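Local coordinates for protein rhamnosidase B (Bacillus sp., PDB 2OKX) that probably hydrolyses the glycosidic bonds of terminal alpha-L-rhamnose residues in alpha-L-rhamnosides, with inversion, as a family 78 glycoside hydrolase, at residues 737-748 with 776-787; 817-825 with 892-900. All blocks are in the same frame, centred on the assembly; numbering follows the deposited sequence.

In the fold
The two contacts illustrate how a helical glycosidase domain is tied together, first within itself and then to its neighbour. Contact 1 (737-748 with 776-787) comes first along the chain and closes before contact 2 (817-825 with 892-900) opens. Their centres lie about 27 Å apart and their nearest atoms about 7 Å apart, without touching, on the same side of the chain's centre. Contact 1 stays inside the six-hairpin domain, joining the end of helix 723-739 and a small hairpin to helix 778-789. Contact 2 spans two domains: helix 817-833 of the helical domain receives the loop between strands 888-891 and 900-906 of the C-terminal beta domain, and so joins one to the other.

Contact 1: residues 737-748 with 776-787; sequences NAVLWDEEKRAY and AQGEREAVIEGY
The end of helix 723-739 and the hairpin that follows it run past helix 778-789, with the backbones nearest where Arg-746 and Ala-747 face Val-783 and Ile-784, at CA separations of 7.3 and 7.4 Å. Arg-780 reaches out from the helix with its chain fully extended and lays its guanidinium flat on the Trp-741 indole, the planes only 13° apart. CZ of Arg-780 sits 3.4 Å from the centroid of the five-membered ring of Trp-741, a cation-pi contact, while CD packs over the six-membered ring as a CH-pi partner. With CG anti to the backbone N (chi1 175°), the indole is directed toward helix 778-789, its other face over Ala-747 N.

The polar end of the arginine is fixed in its own plane: NH1 of Arg-780 donates to Asn-737 O at 2.8 Å and to Asn-737 OD1 at 2.9 Å. OD1 of Asn-737 also accepts from Tyr-748 OH at 2.7 Å, and its ND2 turns to Val-775 O, so the amide is held at both ends. Glu-743 OE1 makes a long salt bridge to NH2 of Arg-780.

Hairpin and helix belong to the six-hairpin glycosidase domain, the (alpha/alpha)6 barrel of this family. The hairpin carries a G1 beta bulge, Arg-746 and Ala-747 both facing Asp-742, and an Asx motif in which Asp-742 OD2 accepts from Lys-745 N. Beside the bulge, Tyr-787 OH donates to Arg-746 O at 2.6 Å from above the carbonyl plane. CG1 of Val-783 touches the same oxygen, and at the edge of the Tyr-748 ring lie Ala-776 CB and Ile-784 CD1.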
loop_
_atom_site.group_PDB
_atom_site.type_symbol
_atom_site.label_atom_id
_atom_site.label_comp_id
_atom_site.label_asym_id
_atom_site.label_seq_id
_atom_site.Cartn_x
_atom_site.Cartn_y
_atom_site.Cartn_z
ATOM N N ASN A 737 -2.853 25.600 26.693
ATOM C CA ASN A 737 -1.774 26.371 27.304
ATOM C C ASN A 737 -1.897 26.406 28.825
ATOM O O ASN A 737 -0.898 26.505 29.536
ATOM C CB ASN A 737 -1.770 27.807 26.764
ATOM C CG ASN A 737 -1.100 27.923 25.405
ATOM O OD1 ASN A 737 0.074 27.587 25.252
ATOM N ND2 ASN A 737 -1.841 28.407 24.416
ATOM N N ALA A 738 -3.129 26.315 29.314
ATOM C CA ALA A 738 -3.392 26.350 30.749
ATOM C C ALA A 738 -3.148 25.017 31.450
ATOM O O ALA A 738 -2.745 24.988 32.613
ATOM C CB ALA A 738 -4.827 26.803 30.995
ATOM N N VAL A 739 -3.375 23.915 30.741
ATOM C CA VAL A 739 -3.216 22.590 31.329
ATOM C C VAL A 739 -2.000 21.783 30.878
ATOM O O VAL A 739 -1.183 21.359 31.698
ATOM C CB VAL A 739 -4.475 21.729 31.061
ATOM C CG1 VAL A 739 -4.354 20.386 31.770
ATOM C CG2 VAL A 739 -5.723 22.474 31.515
ATOM N N LEU A 740 -1.887 21.573 29.571
ATOM C CA LEU A 740 -0.811 20.766 29.002
ATOM C C LEU A 740 0.614 21.316 29.013
ATOM O O LEU A 740 1.532 20.654 28.529
ATOM C CB LEU A 740 -1.199 20.366 27.579
ATOM C CG LEU A 740 -2.489 19.541 27.540
ATOM C CD1 LEU A 740 -2.897 19.262 26.104
ATOM C CD2 LEU A 740 -2.276 18.239 28.308
ATOM N N TRP A 741 0.813 22.506 29.569
ATOM C CA TRP A 741 2.152 23.087 29.620
ATOM C C TRP A 741 2.833 22.870 30.970
ATOM O O TRP A 741 2.196 22.967 32.019
ATOM C CB TRP A 741 2.089 24.585 29.299
ATOM C CG TRP A 741 3.403 25.300 29.449
ATOM C CD1 TRP A 741 3.881 25.913 30.573
ATOM C CD2 TRP A 741 4.414 25.465 28.443
ATOM N NE1 TRP A 741 5.123 26.452 30.330
ATOM C CE2 TRP A 741 5.475 26.191 29.031
ATOM C CE3 TRP A 741 4.527 25.069 27.102
ATOM C CZ2 TRP A 741 6.636 26.531 28.324
ATOM C CZ3 TRP A 741 5.682 25.407 26.399
ATOM C CH2 TRP A 741 6.720 26.131 27.014
ATOM N N ASP A 742 4.127 22.566 30.933
ATOM C CA ASP A 742 4.908 22.347 32.149
ATOM C C ASP A 742 5.913 23.484 32.311
ATOM O O ASP A 742 6.776 23.685 31.456
ATOM C CB ASP A 742 5.660 21.017 32.074
ATOM C CG ASP A 742 6.326 20.650 33.390
ATOM O OD1 ASP A 742 5.598 20.352 34.359
ATOM O OD2 ASP A 742 7.574 20.663 33.461
ATOM N N GLU A 743 5.803 24.221 33.412
ATOM C CA GLU A 743 6.699 25.344 33.673
ATOM C C GLU A 743 8.151 24.935 33.885
ATOM O O GLU A 743 9.059 25.551 33.328
ATOM C CB GLU A 743 6.209 26.137 34.887
ATOM C CG GLU A 743 4.881 26.844 34.666
ATOM C CD GLU A 743 4.953 27.907 33.584
ATOM O OE1 GLU A 743 3.898 28.493 33.258
ATOM O OE2 GLU A 743 6.061 28.163 33.061
ATOM N N GLU A 744 8.373 23.902 34.690
ATOM C CA GLU A 744 9.728 23.436 34.968
ATOM C C GLU A 744 10.468 22.993 33.706
ATOM O O GLU A 744 11.637 23.324 33.517
ATOM C CB GLU A 744 9.701 22.281 35.975
ATOM C CG GLU A 744 11.078 21.703 36.281
ATOM C CD GLU A 744 11.032 20.541 37.258
ATOM O OE1 GLU A 744 10.625 20.752 38.422
ATOM O OE2 GLU A 744 11.404 19.415 36.860
ATOM N N LYS A 745 9.783 22.242 32.847
ATOM C CA LYS A 745 10.381 21.753 31.607
ATOM C C LYS A 745 10.270 22.758 30.465
ATOM O O LYS A 745 10.987 22.658 29.470
ATOM C CB LYS A 745 9.716 20.441 31.183
ATOM C CG LYS A 745 10.569 19.199 31.390
ATOM C CD LYS A 745 10.899 18.970 32.854
ATOM C CE LYS A 745 11.646 17.656 33.043
ATOM N NZ LYS A 745 12.897 17.603 32.233
ATOM N N ARG A 746 9.374 23.728 30.616
ATOM C CA ARG A 746 9.150 24.738 29.587
ATOM C C ARG A 746 8.888 24.050 28.248
ATOM O O ARG A 746 9.623 24.236 27.278
ATOM C CB ARG A 746 10.360 25.670 29.473
ATOM C CG ARG A 746 10.733 26.356 30.779
ATOM C CD ARG A 746 11.132 27.805 30.555
ATOM N NE ARG A 746 12.259 27.942 29.639
ATOM C CZ ARG A 746 12.737 29.108 29.218
ATOM N NH1 ARG A 746 13.767 29.144 28.383
ATOM N NH2 ARG A 746 12.184 30.241 29.630
ATOM N N ALA A 747 7.828 23.246 28.218
ATOM C CA ALA A 747 7.427 22.503 27.029
ATOM C C ALA A 747 6.105 21.809 27.322
ATOM O O ALA A 747 5.744 21.619 28.484
ATOM C CB ALA A 747 8.489 21.470 26.674
ATOM N N TYR A 748 5.380 21.434 26.272
ATOM C CA TYR A 748 4.104 20.756 26.451
ATOM C C TYR A 748 4.323 19.273 26.714
ATOM O O TYR A 748 5.214 18.654 26.126
ATOM C CB TYR A 748 3.219 20.919 25.214
ATOM C CG TYR A 748 2.917 22.353 24.854
ATOM C CD1 TYR A 748 3.843 23.128 24.156
ATOM C CD2 TYR A 748 1.703 22.936 25.213
ATOM C CE1 TYR A 748 3.564 24.450 23.821
ATOM C CE2 TYR A 748 1.415 24.257 24.886
ATOM C CZ TYR A 748 2.348 25.008 24.190
ATOM O OH TYR A 748 2.061 26.313 23.860
ATOM N N ALA A 776 1.484 27.922 20.569
ATOM C CA ALA A 776 2.600 28.448 21.340
ATOM C C ALA A 776 2.911 29.860 20.858
ATOM O O ALA A 776 3.466 30.048 19.776
ATOM C CB ALA A 776 3.821 27.552 21.171
ATOM N N GLN A 777 2.545 30.849 21.665
ATOM C CA GLN A 777 2.781 32.247 21.319
ATOM C C GLN A 777 3.704 32.910 22.333
ATOM O O GLN A 777 3.968 32.361 23.403
ATOM C CB GLN A 777 1.452 33.005 21.263
ATOM C CG GLN A 777 0.475 32.489 20.216
ATOM C CD GLN A 777 0.965 32.709 18.797
ATOM O OE1 GLN A 777 2.029 32.224 18.412
ATOM N NE2 GLN A 777 0.188 33.444 18.010
ATOM N N GLY A 778 4.194 34.095 21.985
ATOM C CA GLY A 778 5.077 34.825 22.874
ATOM C C GLY A 778 6.244 34.018 23.407
ATOM O O GLY A 778 6.899 33.285 22.668
ATOM N N GLU A 779 6.495 34.158 24.703
ATOM C CA GLU A 779 7.590 33.466 25.372
ATOM C C GLU A 779 7.682 31.988 25.003
ATOM O O GLU A 779 8.757 31.492 24.663
ATOM C CB GLU A 779 7.435 33.605 26.887
ATOM C CG GLU A 779 7.251 35.042 27.355
ATOM C CD GLU A 779 6.977 35.143 28.843
ATOM O OE1 GLU A 779 6.003 34.515 29.312
ATOM O OE2 GLU A 779 7.731 35.853 29.540
ATOM N N ARG A 780 6.555 31.288 25.075
ATOM C CA ARG A 780 6.525 29.866 24.753
ATOM C C ARG A 780 6.917 29.603 23.305
ATOM O O ARG A 780 7.497 28.564 22.992
ATOM C CB ARG A 780 5.137 29.289 25.043
ATOM C CG ARG A 780 4.796 29.289 26.522
ATOM C CD ARG A 780 3.433 28.691 26.792
ATOM N NE ARG A 780 3.149 28.651 28.223
ATOM C CZ ARG A 780 2.038 28.151 28.753
ATOM N NH1 ARG A 780 1.096 27.643 27.968
ATOM N NH2 ARG A 780 1.870 28.157 30.067
ATOM N N GLU A 781 6.605 30.545 22.422
ATOM C CA GLU A 781 6.954 30.395 21.019
ATOM C C GLU A 781 8.472 30.430 20.898
ATOM O O GLU A 781 9.079 29.567 20.262
ATOM C CB GLU A 781 6.344 31.525 20.192
ATOM C CG GLU A 781 6.569 31.382 18.699
ATOM C CD GLU A 781 5.867 32.461 17.901
ATOM O OE1 GLU A 781 5.892 32.395 16.656
ATOM O OE2 GLU A 781 5.291 33.379 18.521
ATOM N N ALA A 782 9.078 31.434 21.524
ATOM C CA ALA A 782 10.526 31.594 21.502
ATOM C C ALA A 782 11.206 30.349 22.052
ATOM O O ALA A 782 12.226 29.903 21.527
ATOM C CB ALA A 782 10.928 32.816 22.324
ATOM N N VAL A 783 10.637 29.793 23.118
ATOM C CA VAL A 783 11.197 28.596 23.731
ATOM C C VAL A 783 11.171 27.440 22.738
ATOM O O VAL A 783 12.164 26.728 22.580
ATOM C CB VAL A 783 10.404 28.185 24.996
ATOM C CG1 VAL A 783 11.013 26.930 25.610
ATOM C CG2 VAL A 783 10.416 29.320 26.005
ATOM N N ILE A 784 10.036 27.259 22.069
ATOM C CA ILE A 784 9.901 26.183 21.092
ATOM C C ILE A 784 10.928 26.352 19.973
ATOM O O ILE A 784 11.548 25.381 19.540
ATOM C CB ILE A 784 8.479 26.149 20.479
ATOM C CG1 ILE A 784 7.436 25.953 21.583
ATOM C CG2 ILE A 784 8.373 25.016 19.466
ATOM C CD1 ILE A 784 7.609 24.681 22.385
ATOM N N GLU A 785 11.116 27.587 19.518
ATOM C CA GLU A 785 12.078 27.865 18.457
ATOM C C GLU A 785 13.487 27.445 18.854
ATOM O O GLU A 785 14.289 27.047 18.006
ATOM C CB GLU A 785 12.049 29.350 18.089
ATOM C CG GLU A 785 10.752 29.767 17.420
ATOM C CD GLU A 785 10.767 31.200 16.921
ATOM O OE1 GLU A 785 9.792 31.600 16.248
ATOM O OE2 GLU A 785 11.746 31.925 17.201
ATOM N N GLY A 786 13.790 27.531 20.147
ATOM C CA GLY A 786 15.102 27.127 20.612
ATOM C C GLY A 786 15.248 25.627 20.436
ATOM O O GLY A 786 16.309 25.130 20.046
ATOM N N TYR A 787 14.171 24.903 20.725
ATOM C CA TYR A 787 14.163 23.453 20.589
ATOM C C TYR A 787 14.335 23.075 19.119
ATOM O O TYR A 787 15.033 22.116 18.794
ATOM C CB TYR A 787 12.845 22.880 21.126
ATOM C CG TYR A 787 12.651 23.052 22.623
ATOM C CD1 TYR A 787 11.387 22.925 23.198
ATOM C CD2 TYR A 787 13.730 23.336 23.463
ATOM C CE1 TYR A 787 11.198 23.079 24.573
ATOM C CE2 TYR A 787 13.553 23.491 24.840
ATOM C CZ TYR A 787 12.286 23.363 25.385
ATOM O OH TYR A 787 12.104 23.528 26.741
#

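Contact 2: residues 817-825 with 892-900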
loop_
_atom_site.group_PDB
_atom_site.type_symbol
_atom_site.label_atom_id
_atom_site.label_comp_id
_atom_site.label_asym_id
_atom_site.label_seq_id
_atom_site.Cartn_x
_atom_site.Cartn_y
_atom_site.Cartn_z
ATOM N N GLN A 817 16.169 27.960 7.163
ATOM C CA GLN A 817 16.354 27.150 5.966
ATOM C C GLN A 817 17.663 26.369 5.941
ATOM O O GLN A 817 17.700 25.240 5.453
ATOM C CB GLN A 817 16.261 28.025 4.709
ATOM C CG GLN A 817 14.850 28.535 4.375
ATOM C CD GLN A 817 14.431 29.733 5.207
ATOM O OE1 GLN A 817 15.255 30.363 5.870
ATOM N NE2 GLN A 817 13.145 30.065 5.162
ATOM N N THR A 818 18.737 26.958 6.462
ATOM C CA THR A 818 20.023 26.271 6.470
ATOM C C THR A 818 19.963 25.014 7.338
ATOM O O THR A 818 20.508 23.968 6.971
ATOM C CB THR A 818 21.148 27.202 6.966
ATOM O OG1 THR A 818 21.297 28.293 6.047
ATOM C CG2 THR A 818 22.472 26.444 7.054
ATOM N N LEU A 819 19.291 25.117 8.479
ATOM C CA LEU A 819 19.145 23.981 9.380
ATOM C C LEU A 819 18.314 22.906 8.683
ATOM O O LEU A 819 18.544 21.709 8.866
ATOM C CB LEU A 819 18.438 24.407 10.667
ATOM C CG LEU A 819 18.290 23.298 11.713
ATOM C CD1 LEU A 819 19.673 22.856 12.184
ATOM C CD2 LEU A 819 17.460 23.800 12.889
ATOM N N MET A 820 17.339 23.349 7.894
ATOM C CA MET A 820 16.477 22.442 7.149
ATOM C C MET A 820 17.333 21.663 6.154
ATOM O O MET A 820 17.231 20.439 6.062
ATOM C CB MET A 820 15.395 23.233 6.405
ATOM C CG MET A 820 14.388 22.376 5.648
ATOM S SD MET A 820 13.464 23.321 4.402
ATOM C CE MET A 820 12.539 24.452 5.440
ATOM N N LEU A 821 18.184 22.370 5.415
ATOM C CA LEU A 821 19.052 21.715 4.443
ATOM C C LEU A 821 19.994 20.713 5.095
ATOM O O LEU A 821 20.189 19.609 4.581
ATOM C CB LEU A 821 19.882 22.744 3.663
ATOM C CG LEU A 821 19.138 23.606 2.645
ATOM C CD1 LEU A 821 20.153 24.356 1.791
ATOM C CD2 LEU A 821 18.260 22.726 1.767
ATOM N N ASP A 822 20.589 21.093 6.219
ATOM C CA ASP A 822 21.500 20.180 6.894
ATOM C C ASP A 822 20.778 18.944 7.408
ATOM O O ASP A 822 21.345 17.851 7.420
ATOM C CB ASP A 822 22.232 20.880 8.039
ATOM C CG ASP A 822 23.304 21.831 7.544
ATOM O OD1 ASP A 822 23.841 21.609 6.437
ATOM O OD2 ASP A 822 23.625 22.792 8.265
ATOM N N ASP A 823 19.529 19.109 7.830
ATOM C CA ASP A 823 18.759 17.976 8.322
ATOM C C ASP A 823 18.472 17.040 7.147
ATOM O O ASP A 823 18.606 15.820 7.262
ATOM C CB ASP A 823 17.439 18.438 8.945
ATOM C CG ASP A 823 16.764 17.341 9.755
ATOM O OD1 ASP A 823 17.083 17.205 10.956
ATOM O OD2 ASP A 823 15.926 16.605 9.190
ATOM N N ILE A 824 18.069 17.615 6.018
ATOM C CA ILE A 824 17.783 16.820 4.833
ATOM C C ILE A 824 19.041 16.059 4.420
ATOM O O ILE A 824 18.991 14.854 4.164
ATOM C CB ILE A 824 17.294 17.719 3.667
ATOM C CG1 ILE A 824 15.885 18.232 3.974
ATOM C CG2 ILE A 824 17.297 16.942 2.352
ATOM C CD1 ILE A 824 15.372 19.265 2.987
ATOM N N ARG A 825 20.170 16.757 4.370
ATOM C CA ARG A 825 21.433 16.129 3.998
ATOM C C ARG A 825 21.740 14.921 4.881
ATOM O O ARG A 825 22.098 13.858 4.382
ATOM C CB ARG A 825 22.579 17.135 4.105
ATOM C CG ARG A 825 22.589 18.175 2.995
ATOM C CD ARG A 825 23.367 19.414 3.390
ATOM N NE ARG A 825 23.490 20.337 2.265
ATOM C CZ ARG A 825 23.613 21.655 2.384
ATOM N NH1 ARG A 825 23.622 22.222 3.584
ATOM N NH2 ARG A 825 23.739 22.402 1.297
ATOM N N ALA A 892 10.998 34.206 -3.504
ATOM C CA ALA A 892 11.893 34.635 -2.433
ATOM C C ALA A 892 12.918 33.544 -2.140
ATOM O O ALA A 892 12.745 32.752 -1.219
ATOM C CB ALA A 892 11.083 34.945 -1.176
ATOM N N PRO A 893 14.003 33.502 -2.921
ATOM C CA PRO A 893 15.060 32.500 -2.747
ATOM C C PRO A 893 15.743 32.561 -1.385
ATOM O O PRO A 893 15.828 33.623 -0.766
ATOM C CB PRO A 893 16.039 32.824 -3.881
ATOM C CG PRO A 893 15.176 33.491 -4.922
ATOM C CD PRO A 893 14.307 34.385 -4.061
ATOM N N GLN A 894 16.204 31.399 -0.923
ATOM C CA GLN A 894 16.943 31.266 0.327
ATOM C C GLN A 894 18.079 30.308 -0.027
ATOM O O GLN A 894 18.024 29.117 0.280
ATOM C CB GLN A 894 16.067 30.672 1.441
ATOM C CG GLN A 894 14.950 31.601 1.925
ATOM C CD GLN A 894 15.471 32.932 2.451
ATOM O OE1 GLN A 894 14.707 33.885 2.614
ATOM N NE2 GLN A 894 16.771 33.002 2.728
ATOM N N PRO A 895 19.118 30.821 -0.708
ATOM C CA PRO A 895 20.284 30.044 -1.136
ATOM C C PRO A 895 21.046 29.308 -0.038
ATOM O O PRO A 895 21.675 28.279 -0.302
ATOM C CB PRO A 895 21.161 31.087 -1.827
ATOM C CG PRO A 895 20.158 32.091 -2.336
ATOM C CD PRO A 895 19.232 32.219 -1.166
ATOM N N CYS A 896 21.001 29.834 1.181
ATOM C CA CYS A 896 21.727 29.219 2.285
ATOM C C CYS A 896 23.180 29.109 1.844
ATOM O O CYS A 896 23.798 30.119 1.505
ATOM C CB CYS A 896 21.150 27.835 2.604
ATOM S SG CYS A 896 19.423 27.880 3.104
ATOM N N ASP A 897 23.730 27.897 1.823
ATOM C CA ASP A 897 25.126 27.729 1.411
ATOM C C ASP A 897 25.313 27.265 -0.030
ATOM O O ASP A 897 26.405 26.844 -0.413
ATOM C CB ASP A 897 25.853 26.765 2.358
ATOM C CG ASP A 897 25.149 25.420 2.494
ATOM O OD1 ASP A 897 25.595 24.619 3.341
ATOM O OD2 ASP A 897 24.160 25.158 1.769
ATOM N N LEU A 898 24.256 27.350 -0.831
ATOM C CA LEU A 898 24.319 26.933 -2.231
ATOM C C LEU A 898 24.850 28.059 -3.123
ATOM O O LEU A 898 24.682 29.241 -2.806
ATOM C CB LEU A 898 22.923 26.524 -2.707
ATOM C CG LEU A 898 22.226 25.427 -1.894
ATOM C CD1 LEU A 898 20.825 25.190 -2.452
ATOM C CD2 LEU A 898 23.057 24.138 -1.943
ATOM N N THR A 899 25.491 27.704 -4.235
ATOM C CA THR A 899 26.016 28.724 -5.142
ATOM C C THR A 899 25.057 28.979 -6.302
ATOM O O THR A 899 25.093 30.039 -6.930
ATOM C CB THR A 899 27.406 28.345 -5.690
ATOM O OG1 THR A 899 27.352 27.057 -6.309
ATOM C CG2 THR A 899 28.421 28.320 -4.561
ATOM N N TRP A 900 24.198 28.002 -6.580
ATOM C CA TRP A 900 23.203 28.133 -7.643
ATOM C C TRP A 900 22.102 27.100 -7.476
ATOM O O TRP A 900 22.267 26.109 -6.767
ATOM C CB TRP A 900 23.832 27.983 -9.039
ATOM C CG TRP A 900 24.472 26.641 -9.320
ATOM C CD1 TRP A 900 25.775 26.294 -9.108
ATOM C CD2 TRP A 900 23.824 25.466 -9.835
ATOM N NE1 TRP A 900 25.981 24.978 -9.456
ATOM C CE2 TRP A 900 24.801 24.445 -9.903
ATOM C CE3 TRP A 900 22.514 25.177 -10.241
ATOM C CZ2 TRP A 900 24.510 23.154 -10.361
ATOM C CZ3 TRP A 900 22.221 23.886 -10.700
ATOM C CH2 TRP A 900 23.216 22.895 -10.754
HETATM O O HOH W 1 25.802 24.711 6.560
#
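A type II' beta turn, Pro-895 to Leu-898, is pushed against the side of a helix with a non-glycine residue, Cys-896, at its positive-phi corner. The CA of Cys-896 comes within 5.4 Å of the CA of Thr-818, and its side chain points into the helix surface. SG of Cys-896 lies 3.5 Å from Gln-817 CB, whereas the Cys-896 CB rests on Leu-821 CD1 at 3.7 Å and beside the hydroxyl of Thr-818.

At the next corner Asp-897 and Arg-825 approach from opposite directions, and Asp-897 OD2 lies at the edge of the Arg-825 guanidinium, in its plane. NH2 of Arg-825 gives a nearly straight bond (171°) to the syn side of Asp-897 OD2 at 2.8 Å, and NH1 makes a weak one to OD1. The planes of the two groups lie 52° apart, and the NH2 bond is the stronger of the two. With chi1 at 54°, the Asp-897 carboxylate sits between the backbone N and the carbonyl carbon, which brings it to the arginine. NH1 of Arg-825 also donates to Asp-822 OD1 at 2.9 Å, one helical turn back, and NE pairs with Asp-543. The arginine probably offsets the like charges of Asp-822 and Asp-897, which a water also bridges, weakly on the Asp-822 side.

At the other end the amides of Gln-817 and Gln-894 stack with their planes nearly parallel, CD of Gln-817 being 3.8 Å from Gln-894 CG; NE2 of Gln-817 is engaged by Glu-812.

The turn thus docks the C-terminal beta domain on helix 817-833. Leu-821 and Leu-898 both touch Ile-876 of helix 868-876, and behind the turn Pro-895 packs on Trp-917 and Phe-919 of strand 912-921.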